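Local structure of threonine--tRNA ligase catalytic subunit (Aeropyrum pernix, 3A32) at residues V352-E355 / I356-A360; L384-D387 / V388-E392; V417-L420 / E421-K424. The protein probably catalyses the attachment of threonine to its cognate tRNA, using ATP to form threonyl-adenylate, and probably lacks the ability to remove mischarged serine. One frame throughout, in Å; residues are numbered along the deposited sequence.

Contact 1. Residues V352-E355 / I356-A360; sequences VDRE and IEDLA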
loop_
_atom_site.group_PDB
_atom_site.type_symbol
_atom_site.label_atom_id
_atom_site.label_comp_id
_atom_site.label_asym_id
_atom_site.label_seq_id
_atom_site.Cartn_x
_atom_site.Cartn_y
_atom_site.Cartn_z
ATOM N N VAL A 352 -18.109 -32.577 -26.904
ATOM C CA VAL A 352 -17.104 -31.522 -27.057
ATOM C C VAL A 352 -17.007 -30.717 -25.725
ATOM O O VAL A 352 -16.015 -30.054 -25.485
ATOM C CB VAL A 352 -17.391 -30.659 -28.321
ATOM C CG1 VAL A 352 -18.664 -29.861 -28.144
ATOM C CG2 VAL A 352 -16.208 -29.772 -28.702
ATOM N N ASP A 353 -18.019 -30.817 -24.863
ATOM C CA ASP A 353 -18.057 -30.082 -23.585
ATOM C C ASP A 353 -16.876 -30.389 -22.670
ATOM O O ASP A 353 -16.524 -29.602 -21.793
ATOM C CB ASP A 353 -19.376 -30.309 -22.841
ATOM C CG ASP A 353 -20.535 -29.562 -23.476
ATOM O OD1 ASP A 353 -20.314 -28.956 -24.559
ATOM O OD2 ASP A 353 -21.666 -29.593 -22.897
ATOM N N ARG A 354 -16.259 -31.533 -22.915
ATOM C CA ARG A 354 -15.158 -31.999 -22.116
ATOM C C ARG A 354 -13.890 -31.219 -22.494
ATOM O O ARG A 354 -13.145 -30.771 -21.622
ATOM C CB ARG A 354 -14.990 -33.505 -22.328
ATOM C CG ARG A 354 -13.864 -34.109 -21.550
ATOM C CD ARG A 354 -13.598 -35.503 -22.058
ATOM N NE ARG A 354 -13.042 -35.575 -23.424
ATOM C CZ ARG A 354 -13.738 -35.900 -24.522
ATOM N NH1 ARG A 354 -15.054 -36.146 -24.455
ATOM N NH2 ARG A 354 -13.128 -35.974 -25.704
ATOM N N GLU A 355 -13.668 -31.042 -23.793
ATOM C CA GLU A 355 -12.551 -30.253 -24.272
ATOM C C GLU A 355 -12.765 -28.763 -23.956
ATOM O O GLU A 355 -11.834 -28.056 -23.678
ATOM C CB GLU A 355 -12.437 -30.411 -25.768
ATOM C CG GLU A 355 -11.955 -31.738 -26.247
ATOM C CD GLU A 355 -11.940 -31.759 -27.747
ATOM O OE1 GLU A 355 -11.089 -31.030 -28.337
ATOM O OE2 GLU A 355 -12.800 -32.480 -28.319
ATOM N N ILE A 356 -14.002 -28.292 -24.064
ATOM C CA ILE A 356 -14.359 -26.917 -23.684
ATOM C C ILE A 356 -14.063 -26.666 -22.200
ATOM O O ILE A 356 -13.470 -25.642 -21.854
ATOM C CB ILE A 356 -15.860 -26.629 -23.947
ATOM C CG1 ILE A 356 -16.140 -26.601 -25.454
ATOM C CG2 ILE A 356 -16.321 -25.376 -23.188
ATOM C CD1 ILE A 356 -17.582 -26.533 -25.788
ATOM N N GLU A 357 -14.470 -27.623 -21.351
ATOM C CA GLU A 357 -14.315 -27.503 -19.910
ATOM C C GLU A 357 -12.838 -27.542 -19.548
ATOM O O GLU A 357 -12.389 -26.703 -18.777
ATOM C CB GLU A 357 -15.169 -28.549 -19.156
ATOM C CG GLU A 357 -14.805 -28.736 -17.656
ATOM C CD GLU A 357 -15.165 -27.518 -16.776
ATOM O OE1 GLU A 357 -16.166 -26.817 -17.087
ATOM O OE2 GLU A 357 -14.453 -27.262 -15.766
ATOM N N ASP A 358 -12.080 -28.463 -20.138
ATOM C CA ASP A 358 -10.658 -28.537 -19.895
ATOM C C ASP A 358 -9.881 -27.318 -20.433
ATOM O O ASP A 358 -8.937 -26.872 -19.805
ATOM C CB ASP A 358 -10.058 -29.849 -20.447
ATOM C CG ASP A 358 -10.636 -31.132 -19.752
ATOM O OD1 ASP A 358 -11.399 -31.047 -18.746
ATOM O OD2 ASP A 358 -10.315 -32.246 -20.224
ATOM N N LEU A 359 -10.242 -26.810 -21.603
ATOM C CA LEU A 359 -9.638 -25.577 -22.114
ATOM C C LEU A 359 -9.883 -24.357 -21.205
ATOM O O LEU A 359 -8.935 -23.677 -20.802
ATOM C CB LEU A 359 -10.044 -25.299 -23.584
ATOM C CG LEU A 359 -9.254 -24.193 -24.324
ATOM C CD1 LEU A 359 -7.761 -24.461 -24.389
ATOM C CD2 LEU A 359 -9.829 -23.887 -25.740
ATOM N N ALA A 360 -11.148 -24.101 -20.876
ATOM C CA ALA A 360 -11.551 -22.987 -20.006
ATOM C C ALA A 360 -10.842 -23.022 -18.649
ATOM O O ALA A 360 -10.205 -22.051 -18.222
ATOM C CB ALA A 360 -13.090 -22.993 -19.811
#

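Contact 2. Residues L384-D387 / V388-E392; sequences LSSD and VRHIE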
loop_
_atom_site.group_PDB
_atom_site.type_symbol
_atom_site.label_atom_id
_atom_site.label_comp_id
_atom_site.label_asym_id
_atom_site.label_seq_id
_atom_site.Cartn_x
_atom_site.Cartn_y
_atom_site.Cartn_z
ATOM N N LEU A 384 -26.367 -18.340 -23.280
ATOM C CA LEU A 384 -25.288 -17.356 -23.508
ATOM C C LEU A 384 -25.744 -15.913 -23.479
ATOM O O LEU A 384 -25.185 -15.093 -22.779
ATOM C CB LEU A 384 -24.494 -17.627 -24.807
ATOM C CG LEU A 384 -23.200 -16.803 -24.924
ATOM C CD1 LEU A 384 -22.169 -17.103 -23.818
ATOM C CD2 LEU A 384 -22.613 -16.908 -26.314
ATOM N N SER A 385 -26.778 -15.613 -24.241
ATOM C CA SER A 385 -27.200 -14.248 -24.456
ATOM C C SER A 385 -27.612 -13.576 -23.161
ATOM O O SER A 385 -27.244 -12.437 -22.929
ATOM C CB SER A 385 -28.328 -14.222 -25.472
ATOM O OG SER A 385 -28.930 -12.942 -25.522
ATOM N N SER A 386 -28.339 -14.276 -22.304
ATOM C CA SER A 386 -28.735 -13.743 -20.996
ATOM C C SER A 386 -27.598 -13.751 -19.976
ATOM O O SER A 386 -27.560 -12.903 -19.096
ATOM C CB SER A 386 -29.943 -14.501 -20.434
ATOM O OG SER A 386 -29.830 -14.649 -19.019
ATOM N N ASP A 387 -26.692 -14.734 -20.071
ATOM C CA ASP A 387 -25.517 -14.785 -19.189
ATOM C C ASP A 387 -24.595 -13.563 -19.443
ATOM O O ASP A 387 -24.137 -12.918 -18.493
ATOM C CB ASP A 387 -24.722 -16.076 -19.380
ATOM C CG ASP A 387 -25.374 -17.299 -18.699
ATOM O OD1 ASP A 387 -26.291 -17.176 -17.873
ATOM O OD2 ASP A 387 -24.959 -18.418 -19.001
ATOM N N VAL A 388 -24.355 -13.280 -20.724
ATOM C CA VAL A 388 -23.492 -12.180 -21.156
ATOM C C VAL A 388 -24.077 -10.863 -20.717
ATOM O O VAL A 388 -23.353 -10.027 -20.188
ATOM C CB VAL A 388 -23.216 -12.197 -22.699
ATOM C CG1 VAL A 388 -22.564 -10.905 -23.154
ATOM C CG2 VAL A 388 -22.339 -13.377 -23.056
ATOM N N ARG A 389 -25.381 -10.689 -20.928
ATOM C CA ARG A 389 -26.100 -9.500 -20.518
ATOM C C ARG A 389 -25.971 -9.244 -19.003
ATOM O O ARG A 389 -25.689 -8.121 -18.608
ATOM C CB ARG A 389 -27.563 -9.566 -21.024
ATOM C CG ARG A 389 -28.659 -9.223 -20.007
ATOM C CD ARG A 389 -29.526 -7.966 -20.285
ATOM N NE ARG A 389 -29.619 -7.089 -19.094
ATOM C CZ ARG A 389 -30.419 -6.022 -18.964
ATOM N NH1 ARG A 389 -31.289 -5.680 -19.928
ATOM N NH2 ARG A 389 -30.374 -5.308 -17.836
ATOM N N HIS A 390 -26.128 -10.277 -18.173
ATOM C CA HIS A 390 -25.875 -10.156 -16.745
ATOM C C HIS A 390 -24.438 -9.752 -16.402
ATOM O O HIS A 390 -24.198 -8.850 -15.566
ATOM C CB HIS A 390 -26.260 -11.442 -16.009
ATOM C CG HIS A 390 -27.721 -11.746 -16.082
ATOM N ND1 HIS A 390 -28.207 -12.960 -16.514
ATOM C CD2 HIS A 390 -28.813 -10.988 -15.792
ATOM C CE1 HIS A 390 -29.528 -12.950 -16.475
ATOM N NE2 HIS A 390 -29.925 -11.764 -16.051
ATOM N N ILE A 391 -23.495 -10.413 -17.063
ATOM C CA ILE A 391 -22.087 -10.118 -16.904
ATOM C C ILE A 391 -21.822 -8.633 -17.276
ATOM O O ILE A 391 -21.177 -7.918 -16.529
ATOM C CB ILE A 391 -21.240 -11.130 -17.720
ATOM C CG1 ILE A 391 -21.216 -12.487 -17.031
ATOM C CG2 ILE A 391 -19.833 -10.618 -17.964
ATOM C CD1 ILE A 391 -20.835 -13.638 -17.947
ATOM N N GLU A 392 -22.337 -8.177 -18.423
ATOM C CA GLU A 392 -22.147 -6.779 -18.839
ATOM C C GLU A 392 -22.835 -5.744 -17.964
ATOM O O GLU A 392 -22.374 -4.579 -17.866
ATOM C CB GLU A 392 -22.611 -6.583 -20.277
ATOM C CG GLU A 392 -21.863 -7.441 -21.260
ATOM C CD GLU A 392 -20.338 -7.110 -21.336
ATOM O OE1 GLU A 392 -19.766 -6.405 -20.490
ATOM O OE2 GLU A 392 -19.701 -7.578 -22.280
#

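Contact 3. Residues V417-L420 / E421-K424; sequences VFDL and ESMK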
loop_
_atom_site.group_PDB
_atom_site.type_symbol
_atom_site.label_atom_id
_atom_site.label_comp_id
_atom_site.label_asym_id
_atom_site.label_seq_id
_atom_site.Cartn_x
_atom_site.Cartn_y
_atom_site.Cartn_z
ATOM N N VAL A 417 -12.198 -7.408 -25.757
ATOM C CA VAL A 417 -11.632 -6.363 -24.924
ATOM C C VAL A 417 -12.622 -5.187 -24.937
ATOM O O VAL A 417 -13.304 -4.936 -25.920
ATOM C CB VAL A 417 -10.218 -6.008 -25.502
ATOM C CG1 VAL A 417 -9.586 -4.829 -24.754
ATOM C CG2 VAL A 417 -9.263 -7.241 -25.445
ATOM N N PHE A 418 -12.785 -4.496 -23.839
ATOM C CA PHE A 418 -13.728 -3.402 -23.828
ATOM C C PHE A 418 -12.941 -2.152 -24.143
ATOM O O PHE A 418 -11.943 -1.844 -23.477
ATOM C CB PHE A 418 -14.444 -3.254 -22.478
ATOM C CG PHE A 418 -15.484 -2.213 -22.523
ATOM C CD1 PHE A 418 -16.805 -2.530 -22.992
ATOM C CD2 PHE A 418 -15.146 -0.870 -22.231
ATOM C CE1 PHE A 418 -17.794 -1.521 -23.127
ATOM C CE2 PHE A 418 -16.118 0.160 -22.371
ATOM C CZ PHE A 418 -17.454 -0.162 -22.797
ATOM N N ASP A 419 -13.388 -1.428 -25.145
ATOM C CA ASP A 419 -12.696 -0.246 -25.645
ATOM C C ASP A 419 -13.224 1.001 -24.958
ATOM O O ASP A 419 -14.366 1.383 -25.167
ATOM C CB ASP A 419 -12.969 -0.104 -27.134
ATOM C CG ASP A 419 -11.923 0.725 -27.816
ATOM O OD1 ASP A 419 -10.743 0.272 -27.771
ATOM O OD2 ASP A 419 -12.256 1.813 -28.364
ATOM N N LEU A 420 -12.395 1.625 -24.134
ATOM C CA LEU A 420 -12.888 2.713 -23.262
ATOM C C LEU A 420 -13.291 3.962 -24.027
ATOM O O LEU A 420 -14.223 4.627 -23.626
ATOM C CB LEU A 420 -11.906 3.051 -22.146
ATOM C CG LEU A 420 -11.563 1.921 -21.168
ATOM C CD1 LEU A 420 -10.433 2.402 -20.255
ATOM C CD2 LEU A 420 -12.824 1.425 -20.372
ATOM N N GLU A 421 -12.587 4.281 -25.113
ATOM C CA GLU A 421 -12.949 5.448 -25.969
ATOM C C GLU A 421 -14.312 5.271 -26.632
ATOM O O GLU A 421 -15.240 6.043 -26.355
ATOM C CB GLU A 421 -11.863 5.802 -27.017
ATOM C CG GLU A 421 -10.402 5.886 -26.492
ATOM C CD GLU A 421 -10.219 6.759 -25.199
ATOM O OE1 GLU A 421 -10.678 7.955 -25.179
ATOM O OE2 GLU A 421 -9.582 6.229 -24.227
ATOM N N SER A 422 -14.454 4.241 -27.463
ATOM C CA SER A 422 -15.738 3.964 -28.119
ATOM C C SER A 422 -16.814 3.422 -27.158
ATOM O O SER A 422 -18.024 3.464 -27.477
ATOM C CB SER A 422 -15.533 3.011 -29.311
ATOM O OG SER A 422 -15.142 1.701 -28.883
ATOM N N MET A 423 -16.393 2.949 -25.963
ATOM C CA MET A 423 -17.327 2.349 -24.990
ATOM C C MET A 423 -18.059 1.157 -25.600
ATOM O O MET A 423 -19.250 1.015 -25.424
ATOM C CB MET A 423 -18.359 3.372 -24.462
ATOM C CG MET A 423 -17.759 4.492 -23.569
ATOM S SD MET A 423 -17.161 3.916 -21.976
ATOM C CE MET A 423 -18.702 3.315 -21.245
ATOM N N LYS A 424 -17.315 0.304 -26.305
ATOM C CA LYS A 424 -17.812 -0.914 -26.919
ATOM C C LYS A 424 -16.784 -2.010 -26.711
ATOM O O LYS A 424 -15.572 -1.738 -26.655
ATOM C CB LYS A 424 -18.033 -0.712 -28.441
ATOM C CG LYS A 424 -19.114 0.367 -28.794
ATOM C CD LYS A 424 -19.633 0.219 -30.242
ATOM C CE LYS A 424 -20.339 1.464 -30.883
ATOM N NZ LYS A 424 -21.400 1.029 -31.960
#

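Contact 1. Residues V352-E355 / I356-A360
The carbonyls of V352, D353, R354 and E355 accept, in turn, the amides of I356, E357, D358 and L359, the i to i+4 ladder that opens the helix of a beta-alpha-beta unit between strands 341-347 and 373-380. I356 N to V352 O is 3.0 Å. The I356 side chain carries the apolar part of the contact. With CG1 anti to its own carbonyl carbon (chi1 -69°), the chain is sent back toward the helix start, where CD1 lies 4.2 Å from V352 CG1. D353 and I356 run side by side in the same direction, and I356 CD1 lies 3.9 Å from D353 OD1. That carboxylate is spoken for elsewhere: OD1 pairs with T348 OG1 and OD2 with the amide of G349, in the loop before the helix. A345 of strand 341-347 and V408 of helix 405-410 also touch I356. Acidic groups this near the amino-terminal end are likely to be favourably placed in the helix field. On the exposed flank D358 turns its carboxylate back over the preceding turn, but its oxygens and R354 O are all acceptors and form no bond; R354 O takes the D358 amide instead, with D358 CG 3.1 Å from R354 O.

Contact 2. Residues L384-D387 / V388-E392
L384 and V388 carry the apolar face of this helix, one turn apart, and their side chains cross obliquely, with L384 CD1 3.8 Å from V388 CG2. The approach follows from the valine rotamer: CG2 stands anti to the carbonyl carbon and beside the backbone N (chi1 168° for CG1), which directs that methyl back at the previous turn and also brings it to 3.3 Å from L384 O. The same oxygen accepts the V388 amide, with V388 N to L384 O 2.9 Å. F402 of strand 399-403 touches both residues. Further along the same face, I391 folds CG1 and CD1 against the D387 carbonyl, CD1 lying 3.4 Å from D387 O, while OD2 of D387 reaches S379 OG on strand 373-380. The solvent side is built differently. H390 swings its ring back toward S386, obliquely to that carbonyl, and ND1 comes to 2.7 Å from S386 O; the angle is too poor for a hydrogen bond, and the backbone amide of H390 is what bonds S386 O, with H390 N at 3.1 Å. One face of L384, V388 and I391 and another of serine, arginine and histidine make this an amphipathic helix packed on the mixed sheet of the anticodon-binding domain.

Contact 3. Residues V417-L420 / E421-K424
Strand 412-419 turns back on itself here as a tight hairpin: D419 N gives a 2.7 Å bond to K424 O, while D419 O accepts weak bonds from both M423 N and K424 N. Two residues thus face one, the signature of a G1 beta bulge, and M423 supplies it with a left-handed backbone (phi 58°, psi 44°). The D419 side chain also holds the turn. Its OD2 receives the S422 hydroxyl, OG at 2.9 Å from OD2, on the anti side of the carboxylate and slightly out of its plane, and accepts a weak hydrogen bond from S422 N. With CG anti to the backbone N (chi1 -175°), the F418 ring reaches across to the other arm. K424 O lies over one face, 3.9 Å above the plane and offset toward the rim. M423 SD meets the ring at its edge, in plane, 3.9 Å from F418 CE2, a Met-aromatic contact; the methionine chain bends at chi2 and chi3 to bring the sulfur there. R331 adds a cation-pi contact. Were F418 exchanged for alanine, the M423 sulfur would probably lose the ring edge it rests on and R331 its aromatic partner. The whole is a beta-hairpin with a G1 bulge, joining strands 412-419 and 424-431 at the margin of the anticodon-binding domain's sheet.

All three contacts belong to the anticodon-binding domain and come along the chain in the order 1, 2, 3. Strand 341-347 relates the first two: V343 and A345 meet the helix of contact 1, I344 and V346 that of contact 2, so the helices cover opposite faces of the mixed sheet, contact centres about 20 Å apart. Contact 3 joins the outermost strand 424-431 to its neighbour, about 17 Å between centres from contact 2 and 29 Å from contact 1. Nearest atoms of contacts 2 and 3 are about 5 Å apart, without touching. Two helices on the faces and a hairpin at one edge thus frame a domain that, as in related class II synthetases, probably recognises the anticodon, away from the zinc site.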